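Endoglucanase (PDB 5D8Z) probably hydrolyses internal beta-1,4-glycosidic bonds of cellulose and related glucans, as a family 5 glycoside hydrolase. Local coordinates at residues E206-N211 and A259-W264; D176-A181 and D215-V220; T287-Q292 and T334-A339; G308-A311 and G317-L320. One frame throughout, in Å; residues are numbered along the deposited sequence.

Contact 1 of 4, residues E206-N211 and A259-W264; sequences ETFVSN and APLAEW
Val209 and Leu261 mark the nearest approach of the two backbones, their CA atoms 7.2 Å apart, where a loop with helical phi and psi at 208-210 passes beside helix 254-267. That helix is kinked at Pro260, whose nitrogen cannot bond to the preceding turn. Val209 carries the contact, with both methyls in use. Its CG1 stands anti to the backbone N (chi1 -176°), which sets it over one face of Trp264 as a CH-pi contact, 3.9 Å from the centroid of the five-membered ring and 25° off the ring normal. The other methyl, CG2, lies above the same indole nearer its attachment, 3.8 Å from Trp264 CG, and also meets Leu261 CD1 at 3.9 Å. Phe208 adds a looser touch on this leucine methyl, CD2 to CD1 at 4.5 Å, and its ring meets that of Phe232 beyond the contact. Trp264 reaches on to Ala214 and Asp215, placing its indole between the loop and the neighbouring helix 213-218 of the barrel's outer layer. An alanine in place of Trp264 would remove the face on which both Val209 methyls rest and would probably leave the loop poorly packed against helix 254-267. With no hydrogen bond crossing between the segments, the loop is held here by dispersion and CH-pi contact, which depend on shape rather than on polar direction.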
loop_
_atom_site.group_PDB
_atom_site.type_symbol
_atom_site.label_atom_id
_atom_site.label_comp_id
_atom_site.label_asym_id
_atom_site.label_seq_id
_atom_site.Cartn_x
_atom_site.Cartn_y
_atom_site.Cartn_z
ATOM N N GLU A 206 -0.382 5.639 -14.436
ATOM C CA GLU A 206 -0.521 6.136 -15.797
ATOM C C GLU A 206 -1.138 7.524 -15.852
ATOM O O GLU A 206 -0.774 8.328 -16.684
ATOM C CB GLU A 206 -1.376 5.169 -16.597
ATOM C CG GLU A 206 -1.590 5.525 -18.050
ATOM C CD GLU A 206 -1.640 4.281 -18.923
ATOM O OE1 GLU A 206 -0.780 3.385 -18.719
ATOM O OE2 GLU A 206 -2.520 4.182 -19.809
ATOM N N THR A 207 -2.085 7.811 -14.975
ATOM C CA THR A 207 -2.773 9.105 -15.008
ATOM C C THR A 207 -2.327 10.020 -13.889
ATOM O O THR A 207 -2.840 11.118 -13.774
ATOM C CB THR A 207 -4.275 8.907 -14.828
ATOM O OG1 THR A 207 -4.489 8.274 -13.552
ATOM C CG2 THR A 207 -4.817 8.032 -15.944
ATOM N N PHE A 208 -1.390 9.570 -13.063
ATOM C CA PHE A 208 -1.027 10.311 -11.875
ATOM C C PHE A 208 -0.673 11.765 -12.104
ATOM O O PHE A 208 -1.011 12.607 -11.284
ATOM C CB PHE A 208 0.143 9.658 -11.164
ATOM C CG PHE A 208 0.365 10.182 -9.772
ATOM C CD1 PHE A 208 -0.425 9.740 -8.731
ATOM C CD2 PHE A 208 1.350 11.126 -9.514
ATOM C CE1 PHE A 208 -0.243 10.225 -7.456
ATOM C CE2 PHE A 208 1.548 11.609 -8.236
ATOM C CZ PHE A 208 0.752 11.157 -7.200
ATOM N N VAL A 209 0.035 12.054 -13.193
ATOM C CA VAL A 209 0.357 13.436 -13.589
ATOM C C VAL A 209 -0.761 14.044 -14.456
ATOM O O VAL A 209 -1.176 15.190 -14.220
ATOM C CB VAL A 209 1.690 13.509 -14.370
ATOM C CG1 VAL A 209 2.055 14.960 -14.674
ATOM C CG2 VAL A 209 2.819 12.813 -13.603
ATOM N N SER A 210 -1.250 13.293 -15.445
ATOM C CA SER A 210 -2.199 13.862 -16.381
ATOM C C SER A 210 -3.544 14.296 -15.775
ATOM O O SER A 210 -4.211 15.169 -16.339
ATOM C CB SER A 210 -2.441 12.923 -17.563
ATOM O OG SER A 210 -3.103 11.744 -17.193
ATOM N N ASN A 211 -3.964 13.715 -14.654
ATOM C CA ASN A 211 -5.268 14.087 -14.072
ATOM C C ASN A 211 -5.182 15.106 -12.957
ATOM O O ASN A 211 -6.193 15.485 -12.371
ATOM C CB ASN A 211 -6.040 12.860 -13.579
ATOM C CG ASN A 211 -5.378 12.160 -12.408
ATOM O OD1 ASN A 211 -4.575 12.734 -11.658
ATOM N ND2 ASN A 211 -5.702 10.892 -12.260
ATOM N N ALA A 259 7.823 5.468 -17.644
ATOM C CA ALA A 259 8.689 6.455 -18.327
ATOM C C ALA A 259 8.199 7.872 -18.078
ATOM O O ALA A 259 8.934 8.640 -17.436
ATOM C CB ALA A 259 8.800 6.182 -19.823
ATOM N N PRO A 260 6.953 8.219 -18.534
ATOM C CA PRO A 260 6.461 9.590 -18.304
ATOM C C PRO A 260 6.538 9.946 -16.841
ATOM O O PRO A 260 6.928 11.063 -16.459
ATOM C CB PRO A 260 4.995 9.532 -18.749
ATOM C CG PRO A 260 4.938 8.400 -19.698
ATOM C CD PRO A 260 5.888 7.389 -19.121
ATOM N N LEU A 261 6.204 8.984 -16.009
ATOM C CA LEU A 261 6.180 9.299 -14.615
ATOM C C LEU A 261 7.554 9.738 -14.102
ATOM O O LEU A 261 7.670 10.787 -13.474
ATOM C CB LEU A 261 5.615 8.137 -13.806
ATOM C CG LEU A 261 5.547 8.514 -12.335
ATOM C CD1 LEU A 261 4.728 9.785 -12.143
ATOM C CD2 LEU A 261 4.988 7.356 -11.557
ATOM N N ALA A 262 8.582 8.955 -14.397
ATOM C CA ALA A 262 9.955 9.278 -13.971
ATOM C C ALA A 262 10.442 10.627 -14.484
ATOM O O ALA A 262 11.093 11.372 -13.752
ATOM C CB ALA A 262 10.922 8.195 -14.416
ATOM N N GLU A 263 10.140 10.933 -15.743
ATOM C CA GLU A 263 10.526 12.222 -16.304
ATOM C C GLU A 263 9.972 13.266 -15.396
ATOM O O GLU A 263 10.728 14.083 -14.868
ATOM C CB GLU A 263 9.954 12.433 -17.687
ATOM C CG GLU A 263 10.667 11.671 -18.778
ATOM C CD GLU A 263 9.859 11.668 -20.064
ATOM O OE1 GLU A 263 8.845 12.408 -20.124
ATOM O OE2 GLU A 263 10.227 10.923 -21.007
ATOM N N TRP A 264 8.655 13.213 -15.179
ATOM C CA TRP A 264 8.002 14.187 -14.313
ATOM C C TRP A 264 8.645 14.186 -12.924
ATOM O O TRP A 264 9.023 15.220 -12.402
ATOM C CB TRP A 264 6.479 13.948 -14.216
ATOM C CG TRP A 264 5.820 15.111 -13.559
ATOM C CD1 TRP A 264 5.309 16.212 -14.184
ATOM C CD2 TRP A 264 5.685 15.348 -12.154
ATOM N NE1 TRP A 264 4.844 17.110 -13.254
ATOM C CE2 TRP A 264 5.080 16.610 -11.999
ATOM C CE3 TRP A 264 6.016 14.620 -11.016
ATOM C CZ2 TRP A 264 4.785 17.156 -10.746
ATOM C CZ3 TRP A 264 5.727 15.164 -9.759
ATOM C CH2 TRP A 264 5.117 16.417 -9.639
#

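Contact 2 of 4, residues D176-A181 and D215-V220; sequences DSVQAA and DALKKV
Gln179 brings the one flat group of this contact, its carboxamide, up to Val220: the oxygen end makes the approach, and the valine methyls lie to one side of the amide plane, ahead of OE1. At the other end of the amide, NE2 is hydrogen-bonded to Thr221 O and to Thr183 OG1, two partners that fix how the group is turned. The setting is the outer layer of a (beta/alpha)8, or TIM, barrel, where helix 171-187 stands beside helix 213-218 and the turn that leaves it. The backbones come close at this point, with Gln179 CA only 5.6 Å from Val220 CA. Gln179 reaches across because its chain leaves anti to the backbone N and then bends at chi2 (60°), bringing the amide back toward the neighbouring turn. Deeper in, the contact is purely apolar. Val178 and Leu217 cross at about a right angle, and the methyls CG2 and CD2 touch at 4.2 Å. Val220 also packs on Val182, one turn farther along helix 171-187, while Ala216 and Leu217 lie against Ala175, so the apolar seam extends over about two turns of that helix. No hydrogen bond joins the two segments themselves; the polar link is made one residue later, through Thr221. Gln179 OE1 lies 3.4 Å from Val220 CA, and from the CG1 methyl of the same valine it is 3.8 Å away.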
loop_
_atom_site.group_PDB
_atom_site.type_symbol
_atom_site.label_atom_id
_atom_site.label_comp_id
_atom_site.label_asym_id
_atom_site.label_seq_id
_atom_site.Cartn_x
_atom_site.Cartn_y
_atom_site.Cartn_z
ATOM N N ASP A 176 -5.948 18.533 0.133
ATOM C CA ASP A 176 -6.215 19.163 1.459
ATOM C C ASP A 176 -6.488 18.165 2.576
ATOM O O ASP A 176 -5.979 18.306 3.680
ATOM C CB ASP A 176 -7.357 20.184 1.386
ATOM C CG ASP A 176 -6.974 21.441 0.590
ATOM O OD1 ASP A 176 -5.827 21.927 0.762
ATOM O OD2 ASP A 176 -7.807 21.943 -0.210
ATOM N N SER A 177 -7.279 17.146 2.282
ATOM C CA SER A 177 -7.521 16.070 3.237
ATOM C C SER A 177 -6.225 15.371 3.617
ATOM O O SER A 177 -6.014 15.013 4.764
ATOM C CB SER A 177 -8.491 15.066 2.634
ATOM O OG SER A 177 -9.696 15.711 2.217
ATOM N N VAL A 178 -5.342 15.210 2.644
ATOM C CA VAL A 178 -4.090 14.506 2.848
ATOM C C VAL A 178 -3.143 15.375 3.659
ATOM O O VAL A 178 -2.359 14.868 4.474
ATOM C CB VAL A 178 -3.435 14.157 1.511
ATOM C CG1 VAL A 178 -2.084 13.523 1.758
ATOM C CG2 VAL A 178 -4.342 13.247 0.672
ATOM N N GLN A 179 -3.212 16.687 3.437
ATOM C CA GLN A 179 -2.444 17.605 4.240
ATOM C C GLN A 179 -2.864 17.417 5.682
ATOM O O GLN A 179 -2.062 17.297 6.608
ATOM C CB GLN A 179 -2.734 19.026 3.790
ATOM C CG GLN A 179 -1.964 20.094 4.557
ATOM C CD GLN A 179 -0.476 19.912 4.427
ATOM O OE1 GLN A 179 0.059 20.055 3.355
ATOM N NE2 GLN A 179 0.178 19.543 5.504
ATOM N N ALA A 180 -4.157 17.373 5.876
ATOM C CA ALA A 180 -4.635 17.284 7.223
ATOM C C ALA A 180 -4.054 16.055 7.928
ATOM O O ALA A 180 -3.646 16.133 9.104
ATOM C CB ALA A 180 -6.146 17.261 7.240
ATOM N N ALA A 181 -4.018 14.925 7.223
ATOM C CA ALA A 181 -3.449 13.693 7.811
ATOM C C ALA A 181 -1.959 13.862 8.104
ATOM O O ALA A 181 -1.493 13.562 9.205
ATOM C CB ALA A 181 -3.666 12.517 6.883
ATOM N N ASP A 215 0.301 17.511 -9.407
ATOM C CA ASP A 215 0.426 18.944 -9.087
ATOM C C ASP A 215 -0.314 19.375 -7.786
ATOM O O ASP A 215 0.208 20.132 -6.965
ATOM C CB ASP A 215 0.133 19.828 -10.318
ATOM C CG ASP A 215 1.456 20.197 -11.114
ATOM O OD1 ASP A 215 2.529 20.439 -10.476
ATOM O OD2 ASP A 215 1.438 20.233 -12.373
ATOM N N ALA A 216 -1.484 18.809 -7.552
ATOM C CA ALA A 216 -2.179 19.039 -6.305
ATOM C C ALA A 216 -1.369 18.530 -5.127
ATOM O O ALA A 216 -1.187 19.236 -4.131
ATOM C CB ALA A 216 -3.518 18.354 -6.345
ATOM N N LEU A 217 -0.868 17.307 -5.252
ATOM C CA LEU A 217 -0.204 16.685 -4.127
ATOM C C LEU A 217 1.203 17.189 -3.941
ATOM O O LEU A 217 1.743 17.129 -2.829
ATOM C CB LEU A 217 -0.248 15.155 -4.226
ATOM C CG LEU A 217 -1.628 14.535 -3.942
ATOM C CD1 LEU A 217 -1.675 13.071 -4.312
ATOM C CD2 LEU A 217 -1.994 14.692 -2.488
ATOM N N LYS A 218 1.790 17.730 -5.013
ATOM C CA LYS A 218 3.058 18.452 -4.870
ATOM C C LYS A 218 3.013 19.598 -3.812
ATOM O O LYS A 218 4.036 19.934 -3.232
ATOM C CB LYS A 218 3.589 18.948 -6.215
ATOM C CG LYS A 218 4.981 19.511 -6.044
ATOM C CD LYS A 218 5.690 19.827 -7.332
ATOM C CE LYS A 218 7.026 20.483 -6.989
ATOM N NZ LYS A 218 7.677 21.188 -8.123
ATOM N N LYS A 219 1.834 20.148 -3.524
ATOM C CA LYS A 219 1.710 21.268 -2.579
ATOM C C LYS A 219 1.717 20.866 -1.128
ATOM O O LYS A 219 1.833 21.712 -0.257
ATOM C CB LYS A 219 0.450 22.061 -2.873
ATOM C CG LYS A 219 0.466 22.645 -4.285
ATOM C CD LYS A 219 -0.875 23.215 -4.722
ATOM C CE LYS A 219 -1.045 23.021 -6.222
ATOM N NZ LYS A 219 -2.001 23.966 -6.867
ATOM N N VAL A 220 1.612 19.567 -0.869
ATOM C CA VAL A 220 1.487 19.032 0.483
ATOM C C VAL A 220 2.836 19.074 1.181
ATOM O O VAL A 220 3.807 18.558 0.668
ATOM C CB VAL A 220 0.984 17.572 0.420
ATOM C CG1 VAL A 220 1.208 16.819 1.724
ATOM C CG2 VAL A 220 -0.467 17.558 0.032
#

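Contact 3 of 4, residues T287-Q292 and T334-A339; sequences TFMCQQ and TALVSA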
loop_
_atom_site.group_PDB
_atom_site.type_symbol
_atom_site.label_atom_id
_atom_site.label_comp_id
_atom_site.label_asym_id
_atom_site.label_seq_id
_atom_site.Cartn_x
_atom_site.Cartn_y
_atom_site.Cartn_z
ATOM N N THR A 287 7.407 -12.674 -18.267
ATOM C CA THR A 287 8.206 -11.871 -19.163
ATOM C C THR A 287 7.890 -10.410 -18.872
ATOM O O THR A 287 8.782 -9.664 -18.520
ATOM C CB THR A 287 8.159 -12.295 -20.670
ATOM O OG1 THR A 287 8.139 -11.130 -21.495
ATOM C CG2 THR A 287 6.970 -13.201 -21.046
ATOM N N PHE A 288 6.628 -10.010 -18.910
ATOM C CA PHE A 288 6.302 -8.575 -18.762
ATOM C C PHE A 288 6.596 -7.954 -17.395
ATOM O O PHE A 288 6.890 -6.789 -17.312
ATOM C CB PHE A 288 4.839 -8.300 -19.092
ATOM C CG PHE A 288 4.527 -8.282 -20.559
ATOM C CD1 PHE A 288 5.180 -7.409 -21.411
ATOM C CD2 PHE A 288 3.531 -9.101 -21.079
ATOM C CE1 PHE A 288 4.862 -7.367 -22.759
ATOM C CE2 PHE A 288 3.213 -9.072 -22.429
ATOM C CZ PHE A 288 3.878 -8.201 -23.272
ATOM N N MET A 289 6.492 -8.717 -16.321
ATOM C CA MET A 289 6.752 -8.186 -14.984
ATOM C C MET A 289 8.247 -7.980 -14.766
ATOM O O MET A 289 8.663 -7.046 -14.077
ATOM C CB MET A 289 6.209 -9.152 -13.926
ATOM C CG MET A 289 6.561 -8.841 -12.483
ATOM S SD MET A 289 5.878 -7.263 -11.995
ATOM C CE MET A 289 4.164 -7.769 -11.906
ATOM N N CYS A 290 9.058 -8.868 -15.330
ATOM C CA CYS A 290 10.509 -8.770 -15.156
ATOM C C CYS A 290 11.018 -7.530 -15.860
ATOM O O CYS A 290 11.942 -6.842 -15.366
ATOM C CB CYS A 290 11.217 -10.028 -15.650
ATOM S SG CYS A 290 11.430 -11.285 -14.349
ATOM N N GLN A 291 10.370 -7.236 -16.984
ATOM C CA GLN A 291 10.625 -6.008 -17.711
ATOM C C GLN A 291 10.330 -4.790 -16.815
ATOM O O GLN A 291 11.226 -3.960 -16.587
ATOM C CB GLN A 291 9.857 -5.979 -19.051
ATOM C CG GLN A 291 10.410 -6.999 -20.053
ATOM C CD GLN A 291 9.651 -7.090 -21.381
ATOM O OE1 GLN A 291 8.510 -6.619 -21.547
ATOM N NE2 GLN A 291 10.306 -7.704 -22.346
ATOM N N GLN A 292 9.119 -4.714 -16.262
ATOM C CA GLN A 292 8.741 -3.593 -15.377
ATOM C C GLN A 292 9.661 -3.419 -14.166
ATOM O O GLN A 292 9.928 -2.296 -13.753
ATOM C CB GLN A 292 7.294 -3.746 -14.894
ATOM C CG GLN A 292 6.862 -2.740 -13.821
ATOM C CD GLN A 292 5.397 -2.879 -13.414
ATOM O OE1 GLN A 292 5.094 -3.454 -12.377
ATOM N NE2 GLN A 292 4.493 -2.368 -14.232
ATOM N N THR A 334 5.274 -18.804 -5.212
ATOM C CA THR A 334 4.548 -18.895 -6.444
ATOM C C THR A 334 5.541 -18.632 -7.538
ATOM O O THR A 334 6.660 -18.189 -7.279
ATOM C CB THR A 334 3.396 -17.882 -6.537
ATOM O OG1 THR A 334 3.928 -16.551 -6.528
ATOM C CG2 THR A 334 2.407 -18.093 -5.380
ATOM N N ALA A 335 5.120 -18.935 -8.760
ATOM C CA ALA A 335 5.946 -18.788 -9.944
ATOM C C ALA A 335 6.483 -17.360 -10.099
ATOM O O ALA A 335 7.671 -17.161 -10.381
ATOM C CB ALA A 335 5.123 -19.146 -11.161
ATOM N N LEU A 336 5.592 -16.382 -9.916
ATOM C CA LEU A 336 5.861 -14.995 -10.283
ATOM C C LEU A 336 6.785 -14.316 -9.304
ATOM O O LEU A 336 7.578 -13.435 -9.671
ATOM C CB LEU A 336 4.566 -14.212 -10.330
ATOM C CG LEU A 336 4.687 -12.748 -10.728
ATOM C CD1 LEU A 336 5.401 -12.630 -12.050
ATOM C CD2 LEU A 336 3.317 -12.126 -10.822
ATOM N N VAL A 337 6.674 -14.731 -8.055
ATOM C CA VAL A 337 7.575 -14.263 -7.039
ATOM C C VAL A 337 8.997 -14.780 -7.264
ATOM O O VAL A 337 9.970 -14.035 -7.060
ATOM C CB VAL A 337 7.091 -14.666 -5.640
ATOM C CG1 VAL A 337 8.112 -14.260 -4.583
ATOM C CG2 VAL A 337 5.770 -14.004 -5.347
ATOM N N SER A 338 9.129 -16.047 -7.652
ATOM C CA SER A 338 10.467 -16.629 -7.797
ATOM C C SER A 338 11.084 -16.332 -9.164
ATOM O O SER A 338 12.284 -16.190 -9.273
ATOM C CB SER A 338 10.453 -18.128 -7.532
ATOM O OG SER A 338 9.696 -18.793 -8.515
ATOM N N ALA A 339 10.271 -16.218 -10.196
ATOM C CA ALA A 339 10.778 -15.808 -11.500
ATOM C C ALA A 339 11.111 -14.314 -11.544
ATOM O O ALA A 339 12.134 -13.931 -12.106
ATOM C CB ALA A 339 9.783 -16.153 -12.603
#
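Met289 and Leu336 meet at about a right angle, each side chain reaching out from its own helix. The leucine puts one methyl, CD1, against the root of the methionine: it lies 4.0 Å from Met289 CG and equally far from Met289 CB. Met289 leaves its helix with CG anti to the backbone N (chi1 172°) and then bends at chi2 and chi3, so the thioether turns away from that methyl and the side chain goes on to pack against Leu238, Cys340 and Leu341. Beside this apolar pair, Cys290 directs its sulfur across the gap, with SG 3.5 Å from Ala339 O, and is joined covalently by a disulfide to Cys340, the next residue along. The covalent link thus supplements an interface that buries only 138 Å² between the segments. Within the shorter helix, Ala335 O accepts two bonds, from Ala339 N and from Ser338 OG, which is 3.2 Å from Ala335 O and above the carbonyl plane. Thr334 occupies the N-cap position, and Asn281 OD1 takes the N-H of Leu336. The contact thereby pins helix 335-341, near the end of the chain, to helix 283-298, the helix that leads from barrel strand 272-277 into the last strand, 303-312.

Contact 4 of 4, residues G308-A311 and G317-L320; sequences GWAA and GYVL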
loop_
_atom_site.group_PDB
_atom_site.type_symbol
_atom_site.label_atom_id
_atom_site.label_comp_id
_atom_site.label_asym_id
_atom_site.label_seq_id
_atom_site.Cartn_x
_atom_site.Cartn_y
_atom_site.Cartn_z
ATOM N N GLY A 308 4.316 -6.199 -4.133
ATOM C CA GLY A 308 3.479 -7.069 -4.957
ATOM C C GLY A 308 2.150 -7.388 -4.304
ATOM O O GLY A 308 2.090 -7.598 -3.101
ATOM N N TRP A 309 1.086 -7.401 -5.095
ATOM C CA TRP A 309 -0.223 -7.573 -4.536
ATOM C C TRP A 309 -0.539 -9.016 -4.572
ATOM O O TRP A 309 -0.733 -9.567 -5.657
ATOM C CB TRP A 309 -1.340 -6.819 -5.252
ATOM C CG TRP A 309 -2.644 -7.189 -4.640
ATOM C CD1 TRP A 309 -3.535 -8.098 -5.122
ATOM C CD2 TRP A 309 -3.177 -6.730 -3.399
ATOM N NE1 TRP A 309 -4.592 -8.241 -4.263
ATOM C CE2 TRP A 309 -4.412 -7.405 -3.200
ATOM C CE3 TRP A 309 -2.748 -5.802 -2.440
ATOM C CZ2 TRP A 309 -5.221 -7.182 -2.091
ATOM C CZ3 TRP A 309 -3.556 -5.572 -1.327
ATOM C CH2 TRP A 309 -4.784 -6.262 -1.167
ATOM N N ALA A 310 -0.366 -9.605 -3.385
ATOM C CA ALA A 310 -1.300 -10.444 -2.736
ATOM C C ALA A 310 -0.758 -11.712 -2.167
ATOM O O ALA A 310 -0.837 -12.747 -2.800
ATOM C CB ALA A 310 -2.405 -10.781 -3.676
ATOM N N ALA A 311 -0.291 -11.649 -0.937
ATOM C CA ALA A 311 -0.085 -12.833 -0.141
ATOM C C ALA A 311 -0.954 -12.707 1.104
ATOM O O ALA A 311 -1.994 -12.062 1.052
ATOM C CB ALA A 311 1.374 -12.977 0.215
ATOM N N GLY A 317 -5.793 -20.694 -5.464
ATOM C CA GLY A 317 -6.253 -20.391 -6.810
ATOM C C GLY A 317 -6.536 -18.929 -7.089
ATOM O O GLY A 317 -7.064 -18.563 -8.134
ATOM N N TYR A 318 -6.199 -18.069 -6.150
ATOM C CA TYR A 318 -6.384 -16.662 -6.370
ATOM C C TYR A 318 -5.551 -16.213 -7.586
ATOM O O TYR A 318 -4.400 -16.617 -7.785
ATOM C CB TYR A 318 -6.014 -15.895 -5.115
ATOM C CG TYR A 318 -6.052 -14.427 -5.329
ATOM C CD1 TYR A 318 -7.227 -13.794 -5.743
ATOM C CD2 TYR A 318 -4.912 -13.657 -5.137
ATOM C CE1 TYR A 318 -7.260 -12.417 -5.955
ATOM C CE2 TYR A 318 -4.942 -12.287 -5.323
ATOM C CZ TYR A 318 -6.109 -11.674 -5.742
ATOM O OH TYR A 318 -6.091 -10.332 -5.927
ATOM N N VAL A 319 -6.172 -15.398 -8.415
ATOM C CA VAL A 319 -5.604 -15.122 -9.695
ATOM C C VAL A 319 -4.272 -14.381 -9.563
ATOM O O VAL A 319 -3.352 -14.643 -10.346
ATOM C CB VAL A 319 -6.619 -14.406 -10.616
ATOM C CG1 VAL A 319 -6.858 -12.964 -10.207
ATOM C CG2 VAL A 319 -6.146 -14.446 -12.042
ATOM N N LEU A 320 -4.162 -13.469 -8.589
ATOM C CA LEU A 320 -2.918 -12.688 -8.374
ATOM C C LEU A 320 -2.124 -13.205 -7.219
ATOM O O LEU A 320 -1.405 -12.467 -6.579
ATOM C CB LEU A 320 -3.218 -11.201 -8.147
ATOM C CG LEU A 320 -2.788 -10.238 -9.259
ATOM C CD1 LEU A 320 -3.376 -10.660 -10.590
ATOM C CD2 LEU A 320 -3.211 -8.813 -8.938
#
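Trp309 and Tyr318 share the hydrogen bond of this contact: indole NE1 donates to the phenol OH at 3.1 Å, with a moderately bent N-H...O angle of 138°. The hydroxyl lies in the indole plane, at the ring's edge, while the two side chains cross at about a right angle. Apolar contacts flank the bond. Leu320 CD2 reaches the same indole edge, 3.9 Å from Trp309 CD1, and Ala310 CB sits at the rim of the phenol ring, near its plane, beside Tyr318 CE2. Stacking comes from outside, where the Tyr318 ring pairs with Phe314; within its own segment, Leu320 N lies over one face of that ring. A phenylalanine in place of Tyr318 would keep much of the ring packing but is likely to leave the indole N-H without this acceptor. Trp309 lies close to the glycan pocket, its side chain about 6 Å from a bound glucose and touching Tyr237, a pocket residue, so its setting probably bears on the pocket wall. In the fold, strand 303-312 closes the barrel: Gly308 bonds through its backbone to strand 24-30, and Trp309 to Thr277 of strand 272-277. Segment 317-320 belongs to the loop running from this last barrel strand toward strand 325-327.

In the fold
Contacts 1, 2 and 3 lie in the barrel's outer layer, their centres about 18 to 19 Å from the chain centre, whereas that of contact 4, at about 14 Å, sits nearer the glycan pocket; contacts 2 and 4 are buried, contacts 1 and 3 only partly so. Contacts 1 and 2 physically touch: Phe208 meets Leu217, and Trp264 meets Asp215 and Lys218, so helix 213-218 is packed from both. Contact 4 is nested inside the chain loop that contact 3 closes. Chemistry follows place: the outer contacts have no hydrogen bond between their segments, relying mainly on apolar packing, with a glutamine amide against a valine in contact 2 and a disulfide beside contact 3, while contact 4 uses a tryptophan-tyrosine hydrogen bond.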